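Local coordinates for protein MgGH51 (PDB 6ZQ1) that is a glycoside hydrolase family 51 alpha-L-arabinofuranosidase that removes terminal arabinofuranose units, probably from arabinose-containing plant polysaccharides, at residues Leu20-Ile25 and Ser223-Pro228; Glu284-Val289 and Phe345-Asn350; Glu429-Ser434 and Ala477-Leu482. All coordinates share one frame; numbering follows the deposited sequence.

Contact 1. Residues Leu20-Ile25 and Ser223-Pro228; sequences LMFEDI and SFFRFP. With EDG (1,4-dideoxy-1,4-imino-L-arabinitol), chain F.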
loop_
_atom_site.group_PDB
_atom_site.type_symbol
_atom_site.label_atom_id
_atom_site.label_comp_id
_atom_site.label_asym_id
_atom_site.label_seq_id
_atom_site.Cartn_x
_atom_site.Cartn_y
_atom_site.Cartn_z
ATOM N N LEU A 20 1.372 7.329 4.700
ATOM C CA LEU A 20 0.804 6.443 3.651
ATOM C C LEU A 20 -0.314 5.624 4.278
ATOM O O LEU A 20 -0.207 5.270 5.479
ATOM C CB LEU A 20 1.875 5.481 3.110
ATOM C CG LEU A 20 3.107 6.124 2.479
ATOM C CD1 LEU A 20 3.921 5.055 1.785
ATOM C CD2 LEU A 20 2.723 7.219 1.485
ATOM N N MET A 21 -1.339 5.319 3.488
ATOM C CA MET A 21 -2.433 4.377 3.859
ATOM C C MET A 21 -2.388 3.196 2.902
ATOM O O MET A 21 -2.546 3.393 1.688
ATOM C CB MET A 21 -3.803 5.061 3.753
ATOM C CG MET A 21 -4.984 4.166 4.136
ATOM S SD MET A 21 -5.635 3.200 2.778
ATOM C CE MET A 21 -6.766 2.128 3.640
ATOM N N PHE A 22 -2.288 1.992 3.457
ATOM C CA PHE A 22 -2.198 0.765 2.668
ATOM C C PHE A 22 -3.239 -0.276 3.074
ATOM O O PHE A 22 -3.513 -0.542 4.246
ATOM C CB PHE A 22 -0.812 0.151 2.780
ATOM C CG PHE A 22 -0.627 -0.954 1.795
ATOM C CD1 PHE A 22 -0.196 -0.702 0.502
ATOM C CD2 PHE A 22 -0.834 -2.272 2.171
ATOM C CE1 PHE A 22 0.018 -1.736 -0.398
ATOM C CE2 PHE A 22 -0.661 -3.290 1.247
ATOM C CZ PHE A 22 -0.235 -3.026 -0.026
ATOM N N GLU A 23 -3.823 -0.862 2.044
ATOM C CA GLU A 23 -4.517 -2.167 2.073
ATOM C C GLU A 23 -4.257 -2.813 0.725
ATOM O O GLU A 23 -3.845 -2.107 -0.214
ATOM C CB GLU A 23 -6.000 -1.998 2.372
ATOM C CG GLU A 23 -6.739 -1.416 1.212
ATOM C CD GLU A 23 -8.218 -1.195 1.452
ATOM O OE1 GLU A 23 -8.930 -2.155 1.861
ATOM O OE2 GLU A 23 -8.665 -0.082 1.140
ATOM N N ASP A 24 -4.447 -4.124 0.628
ATOM C CA ASP A 24 -4.413 -4.845 -0.669
ATOM C C ASP A 24 -5.730 -4.534 -1.394
ATOM O O ASP A 24 -6.741 -5.192 -1.081
ATOM C CB ASP A 24 -4.224 -6.346 -0.477
ATOM C CG ASP A 24 -3.591 -6.957 -1.723
ATOM O OD1 ASP A 24 -3.854 -6.408 -2.812
ATOM O OD2 ASP A 24 -2.759 -7.905 -1.608
ATOM N N ILE A 25 -5.682 -3.532 -2.264
ATOM C CA ILE A 25 -6.796 -3.037 -3.135
ATOM C C ILE A 25 -6.183 -2.759 -4.508
ATOM O O ILE A 25 -4.997 -2.353 -4.544
ATOM C CB ILE A 25 -7.471 -1.790 -2.548
ATOM C CG1 ILE A 25 -8.675 -1.335 -3.392
ATOM C CG2 ILE A 25 -6.475 -0.668 -2.332
ATOM C CD1 ILE A 25 -9.465 -0.197 -2.758
ATOM N N SER A 223 6.263 9.336 6.944
ATOM C CA SER A 223 6.656 9.147 8.365
ATOM C C SER A 223 5.910 7.957 8.965
ATOM O O SER A 223 6.310 7.468 10.018
ATOM C CB SER A 223 6.384 10.417 9.156
ATOM O OG SER A 223 4.974 10.698 9.178
ATOM N N PHE A 224 4.807 7.554 8.355
ATOM C CA PHE A 224 3.973 6.445 8.875
ATOM C C PHE A 224 3.401 5.640 7.710
ATOM O O PHE A 224 3.248 6.127 6.548
ATOM C CB PHE A 224 2.896 6.933 9.860
ATOM C CG PHE A 224 1.761 7.682 9.201
ATOM C CD1 PHE A 224 0.747 6.983 8.569
ATOM C CD2 PHE A 224 1.743 9.065 9.174
ATOM C CE1 PHE A 224 -0.275 7.667 7.914
ATOM C CE2 PHE A 224 0.714 9.746 8.518
ATOM C CZ PHE A 224 -0.289 9.035 7.894
ATOM N N PHE A 225 2.997 4.427 8.075
ATOM C CA PHE A 225 2.267 3.503 7.189
ATOM C C PHE A 225 1.085 2.872 7.934
ATOM O O PHE A 225 1.288 2.079 8.880
ATOM C CB PHE A 225 3.262 2.444 6.732
ATOM C CG PHE A 225 2.874 1.610 5.546
ATOM C CD1 PHE A 225 2.137 0.456 5.706
ATOM C CD2 PHE A 225 3.379 1.910 4.286
ATOM C CE1 PHE A 225 1.888 -0.371 4.616
ATOM C CE2 PHE A 225 3.117 1.088 3.197
ATOM C CZ PHE A 225 2.381 -0.062 3.370
ATOM N N ARG A 226 -0.127 3.268 7.571
ATOM C CA ARG A 226 -1.394 2.716 8.129
ATOM C C ARG A 226 -1.737 1.414 7.389
ATOM O O ARG A 226 -1.687 1.403 6.151
ATOM C CB ARG A 226 -2.535 3.730 7.984
ATOM C CG ARG A 226 -3.856 3.271 8.587
ATOM C CD ARG A 226 -5.011 4.080 7.994
ATOM N NE ARG A 226 -6.273 3.574 8.488
ATOM C CZ ARG A 226 -7.437 3.583 7.822
ATOM N NH1 ARG A 226 -7.533 4.119 6.611
ATOM N NH2 ARG A 226 -8.493 3.030 8.395
ATOM N N PHE A 227 -1.930 0.312 8.121
ATOM C CA PHE A 227 -2.154 -1.035 7.544
ATOM C C PHE A 227 -2.777 -1.941 8.609
ATOM O O PHE A 227 -2.760 -1.593 9.791
ATOM C CB PHE A 227 -0.822 -1.593 7.060
ATOM C CG PHE A 227 -0.054 -2.226 8.185
ATOM C CD1 PHE A 227 0.464 -1.433 9.192
ATOM C CD2 PHE A 227 0.135 -3.591 8.230
ATOM C CE1 PHE A 227 1.151 -2.017 10.245
ATOM C CE2 PHE A 227 0.858 -4.167 9.259
ATOM C CZ PHE A 227 1.345 -3.378 10.271
ATOM N N PRO A 228 -3.331 -3.124 8.251
ATOM C CA PRO A 228 -3.504 -3.558 6.866
ATOM C C PRO A 228 -4.834 -3.214 6.177
ATOM O O PRO A 228 -5.077 -3.755 5.127
ATOM C CB PRO A 228 -3.371 -5.059 7.023
ATOM C CG PRO A 228 -4.107 -5.327 8.328
ATOM C CD PRO A 228 -3.654 -4.198 9.213
HETATM O "O2'" EDG F . -11.869 2.138 4.522
HETATM C "C2'" EDG F . -12.348 1.977 3.211
HETATM C "C1'" EDG F . -13.090 3.225 2.730
HETATM N "N4'" EDG F . -12.410 3.566 1.481
HETATM C "C3'" EDG F . -11.222 1.713 2.193
HETATM O "O3'" EDG F . -11.040 0.302 2.024
HETATM C "C4'" EDG F . -11.744 2.376 0.912
HETATM C "C5'" EDG F . -10.673 2.658 -0.137
HETATM O "O5'" EDG F . -9.646 3.514 0.340
HETATM O O HOH W 1 -4.444 -5.643 3.213
#

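Contact 2. Residues Glu284-Val289 and Phe345-Asn350; sequences EPIMAV and FVEVGN. With EDG (1,4-dideoxy-1,4-imino-L-arabinitol), chain F.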
loop_
_atom_site.group_PDB
_atom_site.type_symbol
_atom_site.label_atom_id
_atom_site.label_comp_id
_atom_site.label_asym_id
_atom_site.label_seq_id
_atom_site.Cartn_x
_atom_site.Cartn_y
_atom_site.Cartn_z
ATOM N N GLU A 284 6.996 4.655 10.758
ATOM C CA GLU A 284 6.407 3.905 11.880
ATOM C C GLU A 284 4.999 3.485 11.496
ATOM O O GLU A 284 4.291 4.165 10.723
ATOM C CB GLU A 284 6.476 4.704 13.183
ATOM C CG GLU A 284 5.539 5.898 13.199
ATOM C CD GLU A 284 5.668 6.636 14.527
ATOM O OE1 GLU A 284 6.301 7.710 14.536
ATOM O OE2 GLU A 284 5.199 6.099 15.559
ATOM N N PRO A 285 4.569 2.347 12.054
ATOM C CA PRO A 285 3.215 1.832 11.808
ATOM C C PRO A 285 2.094 2.538 12.558
ATOM O O PRO A 285 2.273 2.965 13.683
ATOM C CB PRO A 285 3.273 0.406 12.357
ATOM C CG PRO A 285 4.388 0.412 13.379
ATOM C CD PRO A 285 5.380 1.450 12.919
ATOM N N ILE A 286 0.972 2.721 11.850
ATOM C CA ILE A 286 -0.355 2.921 12.465
ATOM C C ILE A 286 -1.105 1.633 12.128
ATOM O O ILE A 286 -1.577 1.482 10.989
ATOM C CB ILE A 286 -1.065 4.211 11.983
ATOM C CG1 ILE A 286 -0.260 5.472 12.313
ATOM C CG2 ILE A 286 -2.452 4.267 12.567
ATOM C CD1 ILE A 286 -0.942 6.768 11.904
ATOM N N MET A 287 -1.077 0.681 13.059
ATOM C CA MET A 287 -1.526 -0.700 12.825
ATOM C C MET A 287 -2.974 -0.842 13.298
ATOM O O MET A 287 -3.280 -0.530 14.469
ATOM C CB MET A 287 -0.611 -1.690 13.552
ATOM C CG MET A 287 -0.995 -3.096 13.223
ATOM S SD MET A 287 0.134 -4.364 13.952
ATOM C CE MET A 287 -0.335 -4.259 15.678
ATOM N N ALA A 288 -3.845 -1.341 12.421
ATOM C CA ALA A 288 -5.238 -1.685 12.754
ATOM C C ALA A 288 -5.307 -3.106 13.335
ATOM O O ALA A 288 -4.482 -4.014 12.991
ATOM C CB ALA A 288 -6.147 -1.507 11.567
ATOM N N VAL A 289 -6.254 -3.268 14.246
ATOM C CA VAL A 289 -6.740 -4.582 14.737
ATOM C C VAL A 289 -8.224 -4.700 14.386
ATOM O O VAL A 289 -8.972 -3.665 14.414
ATOM C CB VAL A 289 -6.479 -4.736 16.243
ATOM C CG1 VAL A 289 -4.989 -4.717 16.491
ATOM C CG2 VAL A 289 -7.204 -3.691 17.094
ATOM N N PHE A 345 0.822 3.654 17.774
ATOM C CA PHE A 345 -0.589 3.920 17.397
ATOM C C PHE A 345 -1.264 2.638 16.898
ATOM O O PHE A 345 -0.688 1.954 15.973
ATOM C CB PHE A 345 -0.631 4.974 16.304
ATOM C CG PHE A 345 0.074 6.261 16.633
ATOM C CD1 PHE A 345 -0.468 7.153 17.535
ATOM C CD2 PHE A 345 1.265 6.590 16.018
ATOM C CE1 PHE A 345 0.169 8.344 17.823
ATOM C CE2 PHE A 345 1.931 7.767 16.335
ATOM C CZ PHE A 345 1.377 8.656 17.227
ATOM N N VAL A 346 -2.455 2.355 17.437
ATOM C CA VAL A 346 -3.299 1.205 17.014
ATOM C C VAL A 346 -4.714 1.706 16.740
ATOM O O VAL A 346 -5.284 2.407 17.609
ATOM C CB VAL A 346 -3.293 0.053 18.033
ATOM C CG1 VAL A 346 -4.429 -0.939 17.748
ATOM C CG2 VAL A 346 -1.947 -0.635 18.029
ATOM N N GLU A 347 -5.224 1.350 15.558
ATOM C CA GLU A 347 -6.599 1.709 15.134
ATOM C C GLU A 347 -7.505 0.504 15.462
ATOM O O GLU A 347 -7.160 -0.679 15.108
ATOM C CB GLU A 347 -6.582 2.107 13.666
ATOM C CG GLU A 347 -7.876 2.746 13.151
ATOM C CD GLU A 347 -7.747 3.563 11.902
ATOM O OE1 GLU A 347 -6.615 3.674 11.399
ATOM O OE2 GLU A 347 -8.802 4.098 11.402
ATOM N N VAL A 348 -8.652 0.790 16.073
ATOM C CA VAL A 348 -9.618 -0.251 16.544
ATOM C C VAL A 348 -10.708 -0.358 15.483
ATOM O O VAL A 348 -11.684 0.485 15.497
ATOM C CB VAL A 348 -10.136 0.053 17.965
ATOM C CG1 VAL A 348 -11.141 -1.000 18.423
ATOM C CG2 VAL A 348 -8.992 0.168 18.958
ATOM N N GLY A 349 -10.472 -1.296 14.564
ATOM C CA GLY A 349 -11.344 -1.656 13.436
ATOM C C GLY A 349 -11.073 -0.752 12.246
ATOM O O GLY A 349 -10.021 -0.084 12.183
ATOM N N ASN A 350 -12.041 -0.677 11.353
ATOM C CA ASN A 350 -12.017 0.256 10.207
ATOM C C ASN A 350 -13.440 0.755 9.984
ATOM O O ASN A 350 -14.350 -0.112 9.881
ATOM C CB ASN A 350 -11.570 -0.455 8.927
ATOM C CG ASN A 350 -11.570 0.457 7.726
ATOM O OD1 ASN A 350 -10.829 1.439 7.737
ATOM N ND2 ASN A 350 -12.406 0.155 6.732
HETATM O "O2'" EDG F . -11.869 2.138 4.522
HETATM C "C2'" EDG F . -12.348 1.977 3.211
HETATM C "C1'" EDG F . -13.090 3.225 2.730
HETATM N "N4'" EDG F . -12.410 3.566 1.481
HETATM C "C3'" EDG F . -11.222 1.713 2.193
HETATM O "O3'" EDG F . -11.040 0.302 2.024
HETATM C "C4'" EDG F . -11.744 2.376 0.912
HETATM C "C5'" EDG F . -10.673 2.658 -0.137
HETATM O "O5'" EDG F . -9.646 3.514 0.340
#

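Contact 3. Residues Glu429-Ser434 and Ala477-Leu482; sequences EYAAIS and ASYAPL. With EDG (1,4-dideoxy-1,4-imino-L-arabinitol), chain F.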
loop_
_atom_site.group_PDB
_atom_site.type_symbol
_atom_site.label_atom_id
_atom_site.label_comp_id
_atom_site.label_asym_id
_atom_site.label_seq_id
_atom_site.Cartn_x
_atom_site.Cartn_y
_atom_site.Cartn_z
ATOM N N GLU A 429 -7.744 8.622 5.480
ATOM C CA GLU A 429 -8.044 8.463 4.063
ATOM C C GLU A 429 -8.654 9.785 3.588
ATOM O O GLU A 429 -9.616 10.219 4.220
ATOM C CB GLU A 429 -9.117 7.400 3.781
ATOM C CG GLU A 429 -8.747 6.001 4.280
ATOM C CD GLU A 429 -9.852 4.970 4.093
ATOM O OE1 GLU A 429 -10.794 5.194 3.238
ATOM O OE2 GLU A 429 -9.790 3.941 4.779
ATOM N N TYR A 430 -8.039 10.403 2.588
ATOM C CA TYR A 430 -8.685 11.505 1.826
ATOM C C TYR A 430 -8.203 11.474 0.391
ATOM O O TYR A 430 -7.063 11.043 0.113
ATOM C CB TYR A 430 -8.419 12.853 2.503
ATOM C CG TYR A 430 -6.997 13.325 2.495
ATOM C CD1 TYR A 430 -6.052 12.756 3.316
ATOM C CD2 TYR A 430 -6.598 14.369 1.687
ATOM C CE1 TYR A 430 -4.756 13.233 3.347
ATOM C CE2 TYR A 430 -5.300 14.816 1.666
ATOM C CZ TYR A 430 -4.355 14.229 2.486
ATOM O OH TYR A 430 -3.084 14.745 2.495
ATOM N N ALA A 431 -9.045 12.019 -0.502
ATOM C CA ALA A 431 -8.780 12.171 -1.934
ATOM C C ALA A 431 -9.932 12.977 -2.541
ATOM O O ALA A 431 -11.068 12.789 -2.104
ATOM C CB ALA A 431 -8.665 10.826 -2.628
ATOM N N ALA A 432 -9.617 13.836 -3.494
ATOM C CA ALA A 432 -10.618 14.465 -4.379
ATOM C C ALA A 432 -10.860 13.456 -5.494
ATOM O O ALA A 432 -9.908 13.158 -6.226
ATOM C CB ALA A 432 -10.114 15.777 -4.844
ATOM N N ILE A 433 -12.065 12.896 -5.581
ATOM C CA ILE A 433 -12.263 11.662 -6.395
ATOM C C ILE A 433 -13.125 11.912 -7.618
ATOM O O ILE A 433 -13.189 11.007 -8.456
ATOM C CB ILE A 433 -12.846 10.504 -5.569
ATOM C CG1 ILE A 433 -14.245 10.801 -5.032
ATOM C CG2 ILE A 433 -11.861 10.111 -4.498
ATOM C CD1 ILE A 433 -15.004 9.516 -4.750
ATOM N N SER A 434 -13.773 13.063 -7.695
ATOM C CA SER A 434 -14.815 13.278 -8.724
ATOM C C SER A 434 -15.058 14.777 -8.824
ATOM O O SER A 434 -14.935 15.465 -7.820
ATOM C CB SER A 434 -16.108 12.524 -8.379
ATOM O OG SER A 434 -17.223 13.001 -9.179
ATOM N N ALA A 477 -1.811 12.253 8.424
ATOM C CA ALA A 477 -2.693 12.412 7.247
ATOM C C ALA A 477 -2.163 11.587 6.075
ATOM O O ALA A 477 -1.010 11.710 5.744
ATOM C CB ALA A 477 -2.775 13.865 6.904
ATOM N N SER A 478 -3.008 10.763 5.487
ATOM C CA SER A 478 -2.689 9.939 4.297
ATOM C C SER A 478 -3.805 10.010 3.237
ATOM O O SER A 478 -4.970 9.707 3.558
ATOM C CB SER A 478 -2.435 8.495 4.689
ATOM O OG SER A 478 -3.368 8.050 5.689
ATOM N N TYR A 479 -3.399 10.220 1.989
ATOM C CA TYR A 479 -4.197 10.012 0.757
ATOM C C TYR A 479 -4.601 8.536 0.695
ATOM O O TYR A 479 -3.827 7.589 1.192
ATOM C CB TYR A 479 -3.392 10.406 -0.481
ATOM C CG TYR A 479 -4.139 10.434 -1.787
ATOM C CD1 TYR A 479 -4.382 9.271 -2.525
ATOM C CD2 TYR A 479 -4.574 11.640 -2.313
ATOM C CE1 TYR A 479 -5.051 9.326 -3.736
ATOM C CE2 TYR A 479 -5.200 11.714 -3.543
ATOM C CZ TYR A 479 -5.473 10.547 -4.241
ATOM O OH TYR A 479 -6.121 10.555 -5.446
ATOM N N ALA A 480 -5.757 8.268 0.138
ATOM C CA ALA A 480 -6.139 6.866 -0.180
ATOM C C ALA A 480 -6.980 6.786 -1.435
ATOM O O ALA A 480 -7.754 7.709 -1.711
ATOM C CB ALA A 480 -6.832 6.229 1.006
ATOM N N PRO A 481 -6.909 5.667 -2.194
ATOM C CA PRO A 481 -5.910 4.610 -2.006
ATOM C C PRO A 481 -4.514 4.989 -2.536
ATOM O O PRO A 481 -4.360 5.848 -3.383
ATOM C CB PRO A 481 -6.494 3.427 -2.791
ATOM C CG PRO A 481 -7.957 3.782 -2.998
ATOM C CD PRO A 481 -7.890 5.277 -3.212
ATOM N N LEU A 482 -3.497 4.275 -2.062
ATOM C CA LEU A 482 -2.099 4.552 -2.415
ATOM C C LEU A 482 -1.760 4.060 -3.841
ATOM O O LEU A 482 -1.086 4.775 -4.547
ATOM C CB LEU A 482 -1.244 3.858 -1.342
ATOM C CG LEU A 482 0.259 4.016 -1.454
ATOM C CD1 LEU A 482 0.690 5.470 -1.349
ATOM C CD2 LEU A 482 0.962 3.181 -0.390
HETATM O "O2'" EDG F . -11.869 2.138 4.522
HETATM C "C2'" EDG F . -12.348 1.977 3.211
HETATM C "C1'" EDG F . -13.090 3.225 2.730
HETATM N "N4'" EDG F . -12.410 3.566 1.481
HETATM C "C3'" EDG F . -11.222 1.713 2.193
HETATM O "O3'" EDG F . -11.040 0.302 2.024
HETATM C "C4'" EDG F . -11.744 2.376 0.912
HETATM C "C5'" EDG F . -10.673 2.658 -0.137
HETATM O "O5'" EDG F . -9.646 3.514 0.340
HETATM O O HOH W 2 -1.096 13.554 3.543
HETATM O O HOH W 3 -7.127 13.068 -6.536
#

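Contact 1. Residues Leu20-Ile25 and Ser223-Pro228
Strands 20-21 and 224-227 are parallel neighbours in the (beta/alpha)8 barrel, the catalytic fold of this glycosidase family, and the chains keep the same direction as far as Glu23 and Pro228. Three backbone hydrogen bonds join them: Leu20 N to Phe224 O, Arg226 N to Leu20 O, nearly straight at 2.9 Å, and Phe22 N to Arg226 O at 2.8 Å. Where the chains part, a water takes over, accepting from Asp24 N and donating to Pro228 O, whose residue follows a cis peptide bond. Phe225 has CG anti to its own N (chi1 -164°), which carries the ring forward and leans it over toward 20-25, so that CZ lies 3.3 Å from Phe22 CB. The rings of Phe22 and Phe225 are near parallel, 26° apart, but slid so far that they barely overlap. Leu20 CB adds to this packing at 4.0 Å from Phe225 CD2. Phe224 instead sets one ring face over Leu20 N. On the face carrying Met21 and Arg226, Met21 CG rests 3.6 Å from Arg226 NH1, and the guanidinium itself is held by the carboxylates of Glu347 and Glu429 from other barrel strands. Glu23 leads away from its neighbour strand to the bound iminosugar: while Asn232 N and Trp261 NE1 grip OE1, Glu23 OE2 accepts a 2.6 Å hydrogen bond from EDG O3'.

Contact 2. Residues Glu284-Val289 and Phe345-Asn350
Strands 284-289 and 345-348 lie parallel in the barrel sheet, their axes 4.5 Å apart at closest and turned by 30°, with hydrogen bonds stepping from Met287 N to Phe345 O, Glu347 N to Met287 O, Val289 N to Glu347 O and Gly349 N to Val289 O. The last is the shortest, at 2.8 Å, and follows the strand into a turn where Gly349 takes a positive phi that favours glycine. On the face of Met287 and Val346, Val289 CG2 meets Val346 CG1 at 4.0 Å, the two side chains crossing at about a right angle; helix 306-320 packs against Met287 and Val289 here. On the other face Ile286 CG1 touches Phe345 CB at 4.0 Å, and Ala288 CB faces Glu347 CB at 4.2 Å. The Glu284 and Phe345 side chains cross at a slant, carboxylate and ring planes 40° apart, with Glu284 OE2 3.8 Å from Phe345 CE2, while the same oxygen forms a salt bridge with Arg344. Past the strand end, Asn350 ND2 donates to EDG O2' at 3.0 Å and also to Glu234 OE2. Glu347 OE1 faces Arg226, but OE2 lies close to Asp398 OD2, a meeting of two acids that is likely to be eased by the nearby arginine or by a proton held between the pair.

Contact 3. Residues Glu429-Ser434 and Ala477-Leu482
Glu429 stands against Ala480, its CB 3.8 Å from Ala480 CB, where the seventh and eighth barrel strands reach the bound iminosugar. This is the strand-end position where clan GH-A glycosidases, family 51 included, keep a catalytic glutamate, consistent with Glu429 being the nucleophile. Its extended chain carries the carboxylate to the ligand: Glu429 OE2 accepts from EDG O2' at 2.8 Å and OE1 lies 2.9 Å from EDG N4'. Tyr402 OH, itself bonded to the iminosugar, also bonds OE1, and OE2 faces Arg226, so each oxygen has a protein partner. Pro481, after a cis peptide bond, brings CG to 3.8 Å from EDG O5'. Behind this shell the backbones join loosely: Tyr430 N reaches Ser478 O at 3.3 Å along a bent path, and Ala480 N approaches Tyr430 O from above the carbonyl plane. Tyr479 has CG opposite its own N (chi1 -172°), which lays one ring face over Tyr430 O and Ala431; Ala431 CB sits 3.9 Å from the ring centroid in a CH-pi contact. The Tyr479 hydroxyl donates to a water that donates to Ala432 O. A serine in place of Tyr479 would probably open a gap over the Ala431 methyl and leave that water without its phenol donor. Tyr430 turns its ring beneath Tyr479 CA, with CD1 3.2 Å from Ser478 O and its hydroxyl bonded to Gln512. Helix 454-469 packs on Tyr430, Ala477 and Tyr479, strand 396-403 adjoins Glu429 and Tyr430, and Met21 of strand 20-21 touches Ser478 and Ala480.

In the fold
The three contacts belong to one parallel barrel, and all touch the same iminosugar. Contacts 1 and 2, with centres about 10 Å apart, share a strand boundary, where Phe227 O and Ala288 N lie 2.9 Å apart, probably hydrogen-bonded. Contact 3 is about 12 Å from contact 1 and about 18 Å from contact 2, centre to centre; its strand 474-479 meets strand 20-21, closing the ring. Arg226 ties the set together by salt bridges, with NE 2.9 Å from Glu347 OE1 in contact 2 and NH1 2.9 Å from Glu429 OE2 in contact 3. Around the ligand, contact 1 serves O3', while contacts 2 and 3 converge on O2'.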